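Local coordinates for uncharacterized protein (Saccharomonospora viridis, PDB 3RMQ) that is of unknown function but binds a zinc ion and belongs to a zinc-finger family, at residues L8-D13 with V40-E45. The protein carries 1 engineered substitution. Residues are numbered along the deposited sequence; the frame is centred on the assembly and turned at random.
Sequences LWQQAD and VTPQTE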
ATOM      1  N   LEU A   8       6.436  -4.817  -6.878  1.00 11.71           N
ATOM      2  CA  LEU A   8       5.418  -4.855  -7.955  1.00 13.00           C
ATOM      3  C   LEU A   8       4.044  -4.691  -7.320  1.00 15.90           C
ATOM      4  O   LEU A   8       3.876  -4.932  -6.109  1.00 15.05           O
ATOM      5  CB  LEU A   8       5.460  -6.182  -8.718  1.00 14.50           C
ATOM      6  CG  LEU A   8       6.704  -6.423  -9.622  1.00 15.81           C
ATOM      7  CD1 LEU A   8       6.651  -7.789 -10.171  1.00 19.35           C
ATOM      8  CD2 LEU A   8       6.742  -5.351 -10.796  1.00 16.15           C
ATOM      9  N   TRP A   9       3.066  -4.322  -8.140  1.00 13.30           N
ATOM     10  CA  TRP A   9       1.695  -4.167  -7.688  1.00 14.30           C
ATOM     11  C   TRP A   9       0.926  -5.468  -7.860  1.00 15.51           C
ATOM     12  O   TRP A   9       1.204  -6.232  -8.814  1.00 12.50           O
ATOM     13  CB  TRP A   9       1.002  -3.026  -8.505  1.00 13.78           C
ATOM     14  CG  TRP A   9       1.619  -1.690  -8.219  1.00 16.72           C
ATOM     15  CD1 TRP A   9       2.744  -1.137  -8.814  1.00 17.62           C
ATOM     16  CD2 TRP A   9       1.167  -0.732  -7.238  1.00 16.89           C
ATOM     17  NE1 TRP A   9       2.999   0.110  -8.239  1.00 15.74           N
ATOM     18  CE2 TRP A   9       2.038   0.384  -7.303  1.00 16.85           C
ATOM     19  CE3 TRP A   9       0.093  -0.710  -6.318  1.00 15.70           C
ATOM     20  CZ2 TRP A   9       1.891   1.522  -6.453  1.00 18.82           C
ATOM     21  CZ3 TRP A   9      -0.066   0.450  -5.473  1.00 17.06           C
ATOM     22  CH2 TRP A   9       0.830   1.525  -5.561  1.00 19.48           C
ATOM     23  N   GLN A  10      -0.056  -5.699  -6.980  1.00 12.15           N
ATOM     24  CA  GLN A  10      -0.972  -6.823  -7.143  1.00 12.00           C
ATOM     25  C   GLN A  10      -2.299  -6.512  -6.461  1.00 16.05           C
ATOM     26  O   GLN A  10      -2.311  -6.157  -5.273  1.00 15.26           O
ATOM     27  CB  GLN A  10      -0.357  -8.107  -6.532  1.00 13.56           C
ATOM     28  CG  GLN A  10      -1.330  -9.310  -6.471  1.00 18.54           C
ATOM     29  CD  GLN A  10      -1.788  -9.744  -7.858  1.00 19.90           C
ATOM     30  OE1 GLN A  10      -0.952  -9.988  -8.729  1.00 16.76           O
ATOM     31  NE2 GLN A  10      -3.115  -9.812  -8.080  1.00 16.34           N
ATOM     32  N   GLN A  11      -3.393  -6.634  -7.202  1.00 13.77           N
ATOM     33  CA  GLN A  11      -4.728  -6.364  -6.615  1.00 14.27           C
ATOM     34  C   GLN A  11      -5.125  -7.571  -5.769  1.00 16.57           C
ATOM     35  O   GLN A  11      -4.958  -8.749  -6.194  1.00 14.02           O
ATOM     36  CB  GLN A  11      -5.776  -6.161  -7.698  1.00 14.47           C
ATOM     37  CG  GLN A  11      -7.185  -5.827  -7.095  1.00 13.89           C
ATOM     38  CD  GLN A  11      -8.164  -5.459  -8.155  1.00 14.23           C
ATOM     39  OE1 GLN A  11      -8.162  -4.319  -8.649  1.00 14.33           O
ATOM     40  NE2 GLN A  11      -8.988  -6.425  -8.572  1.00 15.08           N
ATOM     41  N   ALA A  12      -5.647  -7.311  -4.567  1.00 15.38           N
ATOM     42  CA  ALA A  12      -6.154  -8.393  -3.724  1.00 14.34           C
ATOM     43  C   ALA A  12      -6.931  -7.805  -2.571  1.00 18.74           C
ATOM     44  O   ALA A  12      -6.586  -6.745  -2.050  1.00 16.35           O
ATOM     45  CB  ALA A  12      -4.975  -9.249  -3.180  1.00 14.34           C
ATOM     46  N   ASP A  13      -8.020  -8.478  -2.229  1.00 15.92           N
ATOM     47  CA  ASP A  13      -8.834  -8.079  -1.096  1.00 19.31           C
ATOM     48  C   ASP A  13      -9.265  -6.638  -1.185  1.00 18.03           C
ATOM     49  O   ASP A  13      -9.279  -5.912  -0.176  1.00 17.53           O
ATOM     50  CB  ASP A  13      -8.095  -8.290   0.218  1.00 28.38           C
ATOM     51  CG  ASP A  13      -9.074  -8.360   1.402  1.00 42.72           C
ATOM     52  OD1 ASP A  13     -10.285  -8.633   1.169  1.00 39.22           O
ATOM     53  OD2 ASP A  13      -8.647  -8.132   2.550  1.00 48.70           O
ATOM     54  N   VAL A  40      -3.033 -11.184   2.156  1.00 21.65           N
ATOM     55  CA  VAL A  40      -4.193 -11.175   1.256  1.00 18.69           C
ATOM     56  C   VAL A  40      -4.011 -12.271   0.195  1.00 19.50           C
ATOM     57  O   VAL A  40      -2.884 -12.705  -0.041  1.00 23.17           O
ATOM     58  CB  VAL A  40      -4.336  -9.802   0.543  1.00 19.02           C
ATOM     59  CG1 VAL A  40      -4.777  -8.678   1.576  1.00 22.86           C
ATOM     60  CG2 VAL A  40      -3.029  -9.449  -0.136  1.00 16.79           C
ATOM     61  N   THR A  41      -5.095 -12.674  -0.468  1.00 19.49           N
ATOM     62  CA  THR A  41      -5.032 -13.768  -1.453  1.00 20.52           C
ATOM     63  C   THR A  41      -5.752 -13.326  -2.714  1.00 20.87           C
ATOM     64  O   THR A  41      -6.937 -13.021  -2.649  1.00 23.02           O
ATOM     65  CB  THR A  41      -5.722 -15.056  -0.921  1.00 33.64           C
ATOM     66  OG1 THR A  41      -5.087 -15.475   0.287  1.00 33.36           O
ATOM     67  CG2 THR A  41      -5.654 -16.174  -1.937  1.00 33.67           C
ATOM     68  N   PRO A  42      -5.041 -13.285  -3.861  1.00 21.27           N
ATOM     69  CA  PRO A  42      -5.679 -12.910  -5.129  1.00 21.29           C
ATOM     70  C   PRO A  42      -6.745 -13.924  -5.514  1.00 20.17           C
ATOM     71  O   PRO A  42      -6.522 -15.154  -5.335  1.00 21.71           O
ATOM     72  CB  PRO A  42      -4.524 -12.941  -6.142  1.00 25.07           C
ATOM     73  CG  PRO A  42      -3.290 -12.886  -5.347  1.00 23.75           C
ATOM     74  CD  PRO A  42      -3.591 -13.525  -4.020  1.00 22.09           C
ATOM     75  N   GLN A  43      -7.901 -13.430  -5.976  0.52 16.25           N
ATOM     76  CA  GLN A  43      -9.046 -14.286  -6.360  0.52 18.18           C
ATOM     77  C   GLN A  43      -9.534 -13.924  -7.754  0.52 17.47           C
ATOM     78  O   GLN A  43      -9.713 -12.748  -8.069  0.52 14.74           O
ATOM     79  CB  GLN A  43     -10.230 -14.111  -5.400  0.52 21.67           C
ATOM     80  CG  GLN A  43     -10.084 -14.749  -4.029  0.52 31.15           C
ATOM     81  CD  GLN A  43     -11.360 -14.612  -3.211  0.52 48.95           C
ATOM     82  OE1 GLN A  43     -12.423 -14.271  -3.737  0.52 51.41           O
ATOM     83  NE2 GLN A  43     -11.260 -14.872  -1.927  0.52 59.21           N
ATOM     84  N   THR A  44      -9.817 -14.934  -8.568  1.00 16.57           N
ATOM     85  CA  THR A  44     -10.243 -14.652  -9.920  1.00 18.65           C
ATOM     86  C   THR A  44     -11.584 -13.927  -9.946  1.00 18.24           C
ATOM     87  O   THR A  44     -11.802 -13.074 -10.792  1.00 17.03           O
ATOM     88  CB  THR A  44     -10.317 -15.945 -10.721  1.00 23.80           C
ATOM     89  OG1 THR A  44      -9.016 -16.533 -10.721  1.00 23.45           O
ATOM     90  CG2 THR A  44     -10.741 -15.642 -12.146  1.00 24.70           C
ATOM     91  N   GLU A  45     -12.484 -14.262  -9.018  1.00 15.62           N
ATOM     92  CA  GLU A  45     -13.813 -13.637  -8.988  1.00 15.83           C
ATOM     93  C   GLU A  45     -13.747 -12.140  -8.735  1.00 16.26           C
ATOM     94  O   GLU A  45     -14.668 -11.419  -9.070  1.00 16.17           O
ATOM     95  CB  GLU A  45     -14.664 -14.263  -7.857  1.00 23.16           C
ATOM     96  CG  GLU A  45     -14.972 -15.744  -8.093  1.00 33.67           C
ATOM     97  CD  GLU A  45     -13.927 -16.736  -7.482  1.00 39.74           C
ATOM     98  OE1 GLU A  45     -12.734 -16.363  -7.237  1.00 25.53           O
ATOM     99  OE2 GLU A  45     -14.319 -17.927  -7.294  1.00 37.57           O
TER
HETATM  100  O   HOH W   1      -8.657 -11.010  -3.240  1.00 17.25           O
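Ala12, at the end of strand 7-12, passes Pro42 in the loop after strand 39-40 with their CA atoms 4.8 Å apart. No direct hydrogen bond joins the two backbones. One water links them instead, donating to Thr41 O at 2.7 Å and accepting from Asp13 N at 2.8 Å. Val40 divides its two methyls between Ala12 and Asp13. Val40 CG2 packs on Ala12 CB at 3.6 Å. With chi1 at -70°, Val40 CG1 stands anti to the carbonyl carbon, which turns this methyl to Asp13 CB, also at 3.6 Å. Gln10 is bent at chi2 (62°) and crosses the Pro42 ring at about a right angle, with NE2 3.9 Å from Pro42 CB. Gln10 NE2 donates to Gln11 O at 2.8 Å, nearly straight at 164°, and to Asp48 O. The two bonds fix the amide while its nitrogen lies against the proline. Phe32 of strand 32-33 touches Gln10, Ala12, Val40 and Pro42. Val40 also lies about 4 Å, side chain to side chain, from the zinc ligand His17. Small apolar groups and one water thus join the two hairpins of the zinc-finger region, and two backbone carbonyls satisfy the amide nitrogen of Gln10.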